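Trehalose-6-phosphate phosphatase (Cryptococcus neoformans, PDB 5DX9) belongs to the haloacid dehalogenase (HAD) superfamily of phosphatases, with a Rossmann-like core and a smaller cap that enclose a magnesium-containing pocket. Local coordinates at residues Y63-R68 / E192-L197; H89-K94 / K135-T140. One frame throughout, in Å; residues are numbered along the deposited sequence.

Interaction 1 of 2, residues Y63-R68 / E192-L197; sequences YLISGR and EIVRRL. With G6P (6-O-phosphono-alpha-D-glucopyranose), chain B.
Leu197 lays its CD1 methyl over one face of the Tyr63 ring, an example of how a helix seals the central sheet of a HAD-type Rossmann-like core. Leu197 CD1 lies 3.6 Å from the centroid of the Tyr63 ring. The CH-pi approach is 18° off the ring normal. Leu197 CD2 approaches Tyr63 CZ at 3.7 Å, and the two methyls thus reach both ends of the ring, CD1 near CG and CD2 near CZ. Two residues on, Ile65 sends CD1 into the helix, 3.7 Å from Val194 CG2 and 3.9 Å from Ile193 CG2. Its chain runs out straight beyond CG1 (chi2 -174°), which carries the terminal methyl to both partners. No hydrogen bond joins strand 63-65 to helix 192-197; their directions are nearly antiparallel, at 159°, and the contact is apolar and buried. Leu24 of the neighbouring strand and Met219 of helix 217-225 extend the same layer.

Past the strand end the chain turns into the pocket. Ser66 OG accepts from Arg68 N in an ST turn and also lies against O1P of G6P, modelled too close for that length to be trusted. Arg68 carries its guanidinium over the sugar, with O2 of G6P above its centre, while Asp28 forms a salt bridge with NE. On the phosphate, Gly67 N donates to O3P of G6P at 2.7 Å.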
loop_
_atom_site.group_PDB
_atom_site.type_symbol
_atom_site.label_atom_id
_atom_site.label_comp_id
_atom_site.label_asym_id
_atom_site.label_seq_id
_atom_site.Cartn_x
_atom_site.Cartn_y
_atom_site.Cartn_z
ATOM N N TYR A 63 6.165 -1.857 7.459
ATOM C CA TYR A 63 6.078 -2.288 6.072
ATOM C C TYR A 63 5.872 -1.103 5.144
ATOM O O TYR A 63 5.236 -0.116 5.514
ATOM C CB TYR A 63 4.926 -3.276 5.876
ATOM C CG TYR A 63 5.273 -4.732 6.082
ATOM C CD1 TYR A 63 5.421 -5.589 4.999
ATOM C CD2 TYR A 63 5.437 -5.255 7.357
ATOM C CE1 TYR A 63 5.728 -6.923 5.180
ATOM C CE2 TYR A 63 5.745 -6.588 7.548
ATOM C CZ TYR A 63 5.889 -7.419 6.456
ATOM O OH TYR A 63 6.195 -8.751 6.638
ATOM N N LEU A 64 6.417 -1.207 3.940
ATOM C CA LEU A 64 6.002 -0.342 2.849
ATOM C C LEU A 64 5.049 -1.142 1.971
ATOM O O LEU A 64 5.329 -2.292 1.633
ATOM C CB LEU A 64 7.199 0.158 2.039
ATOM C CG LEU A 64 8.250 0.983 2.783
ATOM C CD1 LEU A 64 9.248 1.571 1.798
ATOM C CD2 LEU A 64 7.599 2.080 3.607
ATOM N N ILE A 65 3.912 -0.549 1.631
ATOM C CA ILE A 65 2.955 -1.196 0.745
ATOM C C ILE A 65 2.754 -0.305 -0.466
ATOM O O ILE A 65 2.138 0.757 -0.375
ATOM C CB ILE A 65 1.613 -1.473 1.448
ATOM C CG1 ILE A 65 1.849 -2.324 2.699
ATOM C CG2 ILE A 65 0.645 -2.168 0.503
ATOM C CD1 ILE A 65 0.580 -2.779 3.389
ATOM N N SER A 66 3.295 -0.735 -1.601
ATOM C CA SER A 66 3.410 0.135 -2.762
ATOM C C SER A 66 3.061 -0.565 -4.070
ATOM O O SER A 66 3.016 -1.791 -4.139
ATOM C CB SER A 66 4.829 0.698 -2.839
ATOM O OG SER A 66 4.998 1.503 -3.988
ATOM N N GLY A 67 2.807 0.228 -5.106
ATOM C CA GLY A 67 2.594 -0.310 -6.438
ATOM C C GLY A 67 3.925 -0.454 -7.148
ATOM O O GLY A 67 4.008 -1.009 -8.245
ATOM N N ARG A 68 4.971 0.059 -6.509
ATOM C CA ARG A 68 6.325 -0.022 -7.033
ATOM C C ARG A 68 6.807 -1.461 -7.206
ATOM O O ARG A 68 6.267 -2.395 -6.602
ATOM C CB ARG A 68 7.291 0.730 -6.116
ATOM C CG ARG A 68 7.169 2.239 -6.182
ATOM C CD ARG A 68 7.861 2.801 -7.413
ATOM N NE ARG A 68 7.830 4.261 -7.416
ATOM C CZ ARG A 68 8.621 5.024 -8.160
ATOM N NH1 ARG A 68 9.517 4.465 -8.965
ATOM N NH2 ARG A 68 8.522 6.345 -8.095
ATOM N N GLU A 192 -5.272 -6.802 0.819
ATOM C CA GLU A 192 -5.034 -8.188 1.204
ATOM C C GLU A 192 -3.723 -8.326 1.965
ATOM O O GLU A 192 -3.589 -9.184 2.834
ATOM C CB GLU A 192 -5.031 -9.100 -0.026
ATOM C CG GLU A 192 -6.408 -9.326 -0.620
ATOM C CD GLU A 192 -7.354 -9.983 0.364
ATOM O OE1 GLU A 192 -6.867 -10.628 1.318
ATOM O OE2 GLU A 192 -8.583 -9.849 0.188
ATOM N N ILE A 193 -2.757 -7.480 1.629
ATOM C CA ILE A 193 -1.471 -7.485 2.314
ATOM C C ILE A 193 -1.642 -7.043 3.762
ATOM O O ILE A 193 -1.094 -7.653 4.680
ATOM C CB ILE A 193 -0.456 -6.567 1.620
ATOM C CG1 ILE A 193 -0.203 -7.044 0.185
ATOM C CG2 ILE A 193 0.838 -6.508 2.413
ATOM C CD1 ILE A 193 0.224 -8.495 0.083
ATOM N N VAL A 194 -2.410 -5.974 3.951
ATOM C CA VAL A 194 -2.705 -5.462 5.281
ATOM C C VAL A 194 -3.355 -6.538 6.142
ATOM O O VAL A 194 -3.052 -6.665 7.326
ATOM C CB VAL A 194 -3.634 -4.237 5.218
ATOM C CG1 VAL A 194 -4.073 -3.826 6.618
ATOM C CG2 VAL A 194 -2.948 -3.083 4.488
ATOM N N ARG A 195 -4.243 -7.314 5.532
ATOM C CA ARG A 195 -4.963 -8.360 6.248
ATOM C C ARG A 195 -4.038 -9.519 6.594
ATOM O O ARG A 195 -4.106 -10.068 7.694
ATOM C CB ARG A 195 -6.151 -8.847 5.422
ATOM C CG ARG A 195 -7.120 -7.734 5.074
ATOM C CD ARG A 195 -8.555 -8.169 5.261
ATOM N NE ARG A 195 -9.050 -8.937 4.124
ATOM C CZ ARG A 195 -9.567 -8.389 3.029
ATOM N NH1 ARG A 195 -9.644 -7.068 2.922
ATOM N NH2 ARG A 195 -10.000 -9.159 2.040
ATOM N N ARG A 196 -3.179 -9.888 5.650
ATOM C CA ARG A 196 -2.133 -10.867 5.914
ATOM C C ARG A 196 -1.300 -10.439 7.118
ATOM O O ARG A 196 -1.021 -11.241 8.009
ATOM C CB ARG A 196 -1.234 -11.041 4.692
ATOM C CG ARG A 196 0.049 -11.808 4.976
ATOM C CD ARG A 196 1.117 -11.478 3.951
ATOM N NE ARG A 196 2.394 -12.108 4.272
ATOM C CZ ARG A 196 2.815 -13.246 3.736
ATOM N NH1 ARG A 196 2.063 -13.877 2.845
ATOM N NH2 ARG A 196 3.990 -13.751 4.086
ATOM N N LEU A 197 -0.915 -9.167 7.139
ATOM C CA LEU A 197 -0.104 -8.634 8.228
ATOM C C LEU A 197 -0.851 -8.639 9.561
ATOM O O LEU A 197 -0.257 -8.904 10.605
ATOM C CB LEU A 197 0.366 -7.216 7.902
ATOM C CG LEU A 197 1.276 -7.094 6.680
ATOM C CD1 LEU A 197 1.993 -5.758 6.683
ATOM C CD2 LEU A 197 2.266 -8.243 6.645
HETATM C C1 G6P B . 4.622 5.340 -9.282
HETATM C C2 G6P B . 5.250 4.145 -9.987
HETATM C C3 G6P B . 4.211 3.314 -10.714
HETATM C C4 G6P B . 3.166 2.814 -9.738
HETATM C C5 G6P B . 2.651 3.868 -8.739
HETATM C C6 G6P B . 2.320 3.241 -7.371
HETATM O O1 G6P B . 4.137 6.325 -10.197
HETATM O O2 G6P B . 6.242 4.611 -10.900
HETATM O O3 G6P B . 4.821 2.156 -11.300
HETATM O O4 G6P B . 2.111 2.302 -10.564
HETATM O O5 G6P B . 3.571 4.921 -8.411
HETATM O O6 G6P B . 3.209 3.732 -6.337
HETATM P P G6P B . 2.756 3.766 -4.773
HETATM O O1P G6P B . 3.991 3.592 -3.756
HETATM O O2P G6P B . 2.125 5.076 -4.492
HETATM O O3P G6P B . 1.687 2.580 -4.575
#

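Interaction 2 of 2, residues H89-K94 / K135-T140; sequences HGSFVK and KKASIT. With G6P (6-O-phosphono-alpha-D-glucopyranose), chain B.
Phe92 sets its CG beside the backbone N (chi1 -64°), which turns the ring toward the loop 135-138, and Lys136 meets it with its CB methylene rather than its amine. CE2 of Phe92 lies 3.6 Å from Lys136 CB and 3.9 Å from Ala137 CB, both approaching the ring obliquely, and the Phe92 and Lys136 side chains cross at about a right angle. Beyond CB the lysine leads away, so its aliphatic root does the packing. Ser91 supplies the second point of touch: its OG stands 3.7 Å from Ala137 CB, while the hydroxyl finds its polar partner in the backbone O of Glu88.

That glutamate also organises the facing loop. Its carboxylate receives the backbone N-H groups of Lys136 and Ala137 and bonds to Ser138 OG, holding the turn against the sheet, and Lys135 N closes the turn on Ser138 O at 2.8 Å.

Lys135, bent at chi3 (-77°), curls its amine back to G6P. Lys135 NZ donates to O3 of G6P at 2.9 Å and to Thr140 OG1 at 3.1 Å; it also forms a salt bridge with Glu182 and bonds to Gly67 O. Four oxygens thus surround the amine and hold it in place. His89 brings its ring edge near O4 of the sugar, with NE2 bonded to Glu182.

In the core sheet, Ser91 and Phe92 both face Ala87, a classic beta bulge at the start of strand 92-94. Side-chain packing of such a core strand against a turn between two strands of an antiparallel sheet is consistent with the core-cap interface of HAD phosphatases, where both domains contribute to one ligand pocket.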
loop_
_atom_site.group_PDB
_atom_site.type_symbol
_atom_site.label_atom_id
_atom_site.label_comp_id
_atom_site.label_asym_id
_atom_site.label_seq_id
_atom_site.Cartn_x
_atom_site.Cartn_y
_atom_site.Cartn_z
ATOM N N HIS A 89 1.466 -3.709 -5.641
ATOM C CA HIS A 89 0.096 -3.792 -5.144
ATOM C C HIS A 89 -0.220 -5.119 -4.467
ATOM O O HIS A 89 -1.333 -5.632 -4.577
ATOM C CB HIS A 89 -0.888 -3.540 -6.289
ATOM C CG HIS A 89 -0.725 -2.197 -6.926
ATOM N ND1 HIS A 89 -1.295 -1.054 -6.410
ATOM C CD2 HIS A 89 -0.040 -1.811 -8.030
ATOM C CE1 HIS A 89 -0.974 -0.021 -7.171
ATOM N NE2 HIS A 89 -0.213 -0.455 -8.161
ATOM N N GLY A 90 0.759 -5.669 -3.760
ATOM C CA GLY A 90 0.537 -6.873 -2.981
ATOM C C GLY A 90 0.714 -8.157 -3.765
ATOM O O GLY A 90 0.248 -9.218 -3.346
ATOM N N SER A 91 1.386 -8.064 -4.908
ATOM C CA SER A 91 1.709 -9.250 -5.691
ATOM C C SER A 91 3.038 -9.838 -5.217
ATOM O O SER A 91 3.378 -10.976 -5.540
ATOM C CB SER A 91 1.765 -8.915 -7.181
ATOM O OG SER A 91 2.804 -7.996 -7.449
ATOM N N PHE A 92 3.781 -9.049 -4.445
ATOM C CA PHE A 92 5.036 -9.501 -3.852
ATOM C C PHE A 92 5.171 -8.999 -2.422
ATOM O O PHE A 92 4.718 -7.900 -2.096
ATOM C CB PHE A 92 6.230 -9.032 -4.680
ATOM C CG PHE A 92 6.273 -9.614 -6.059
ATOM C CD1 PHE A 92 6.556 -10.958 -6.244
ATOM C CD2 PHE A 92 6.037 -8.822 -7.169
ATOM C CE1 PHE A 92 6.598 -11.501 -7.512
ATOM C CE2 PHE A 92 6.079 -9.361 -8.442
ATOM C CZ PHE A 92 6.361 -10.702 -8.613
ATOM N N VAL A 93 5.804 -9.806 -1.576
ATOM C CA VAL A 93 5.976 -9.468 -0.168
ATOM C C VAL A 93 7.335 -9.928 0.360
ATOM O O VAL A 93 7.617 -11.125 0.408
ATOM C CB VAL A 93 4.868 -10.100 0.699
ATOM C CG1 VAL A 93 4.939 -9.572 2.124
ATOM C CG2 VAL A 93 3.501 -9.826 0.096
ATOM N N LYS A 94 8.176 -8.975 0.750
ATOM C CA LYS A 94 9.444 -9.303 1.392
ATOM C C LYS A 94 9.417 -8.938 2.872
ATOM O O LYS A 94 9.578 -7.771 3.233
ATOM C CB LYS A 94 10.608 -8.588 0.710
ATOM C CG LYS A 94 11.925 -8.761 1.448
ATOM C CD LYS A 94 12.879 -7.611 1.170
ATOM C CE LYS A 94 14.040 -7.618 2.152
ATOM N NZ LYS A 94 14.937 -6.445 1.978
ATOM N N LYS A 135 6.661 -4.129 -15.207
ATOM C CA LYS A 135 7.162 -4.686 -13.961
ATOM C C LYS A 135 6.955 -6.194 -13.974
ATOM O O LYS A 135 6.606 -6.764 -15.006
ATOM C CB LYS A 135 6.474 -4.028 -12.761
ATOM C CG LYS A 135 6.887 -2.573 -12.549
ATOM C CD LYS A 135 6.036 -1.865 -11.500
ATOM C CE LYS A 135 4.679 -1.489 -12.066
ATOM N NZ LYS A 135 3.895 -0.625 -11.143
ATOM N N LYS A 136 7.169 -6.842 -12.837
ATOM C CA LYS A 136 7.149 -8.299 -12.805
ATOM C C LYS A 136 5.740 -8.879 -12.873
ATOM O O LYS A 136 5.532 -9.925 -13.484
ATOM C CB LYS A 136 7.871 -8.806 -11.556
ATOM C CG LYS A 136 9.330 -8.369 -11.490
ATOM C CD LYS A 136 10.128 -9.168 -10.471
ATOM C CE LYS A 136 11.593 -8.745 -10.478
ATOM N NZ LYS A 136 12.419 -9.513 -9.502
ATOM N N ALA A 137 4.771 -8.206 -12.260
ATOM C CA ALA A 137 3.396 -8.698 -12.261
ATOM C C ALA A 137 2.389 -7.596 -12.597
ATOM O O ALA A 137 1.180 -7.798 -12.494
ATOM C CB ALA A 137 3.059 -9.326 -10.915
ATOM N N SER A 138 2.893 -6.434 -12.996
ATOM C CA SER A 138 2.033 -5.314 -13.363
ATOM C C SER A 138 2.703 -4.436 -14.409
ATOM O O SER A 138 3.916 -4.489 -14.589
ATOM C CB SER A 138 1.676 -4.482 -12.128
ATOM O OG SER A 138 2.841 -3.973 -11.499
ATOM N N ILE A 139 1.910 -3.620 -15.093
ATOM C CA ILE A 139 2.450 -2.717 -16.097
ATOM C C ILE A 139 1.836 -1.328 -15.974
ATOM O O ILE A 139 0.618 -1.181 -15.875
ATOM C CB ILE A 139 2.208 -3.244 -17.524
ATOM C CG1 ILE A 139 2.673 -4.696 -17.652
ATOM C CG2 ILE A 139 2.899 -2.342 -18.540
ATOM C CD1 ILE A 139 2.261 -5.360 -18.956
ATOM N N THR A 140 2.688 -0.313 -15.994
ATOM C CA THR A 140 2.237 1.063 -15.852
ATOM C C THR A 140 2.577 1.891 -17.081
ATOM O O THR A 140 3.707 1.859 -17.564
ATOM C CB THR A 140 2.861 1.733 -14.621
ATOM O OG1 THR A 140 2.543 0.972 -13.450
ATOM C CG2 THR A 140 2.338 3.154 -14.465
HETATM C C1 G6P B . 4.622 5.340 -9.282
HETATM C C2 G6P B . 5.250 4.145 -9.987
HETATM C C3 G6P B . 4.211 3.314 -10.714
HETATM C C4 G6P B . 3.166 2.814 -9.738
HETATM C C5 G6P B . 2.651 3.868 -8.739
HETATM C C6 G6P B . 2.320 3.241 -7.371
HETATM O O1 G6P B . 4.137 6.325 -10.197
HETATM O O2 G6P B . 6.242 4.611 -10.900
HETATM O O3 G6P B . 4.821 2.156 -11.300
HETATM O O4 G6P B . 2.111 2.302 -10.564
HETATM O O5 G6P B . 3.571 4.921 -8.411
HETATM O O6 G6P B . 3.209 3.732 -6.337
HETATM P P G6P B . 2.756 3.766 -4.773
HETATM O O1P G6P B . 3.991 3.592 -3.756
HETATM O O2P G6P B . 2.125 5.076 -4.492
HETATM O O3P G6P B . 1.687 2.580 -4.575
#

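In the fold
From the N terminus the chain lays down strand 21-25 and helix 45-56 before strand 60-65, runs past the phosphate of G6P and, through strand 84-87, reaches 89-94. Interaction 2 closes a loop of 40 residues, containing helix 112-125, by bringing the turn between strands 131-134 and 139-142 back to the start of strand 92-94. The chain completes the four-stranded antiparallel sheet before helix 190-200 closes interaction 1, a loop of 123 residues in which interaction 2 is nested. The two touch: Ser66 O and His89 N, 2.9 Å apart, probably form a hydrogen bond, and Ile193 CG1 packs 3.3 Å from Gly90 CA. Both reach G6P, joining two sheets and the covering helix around one ligand.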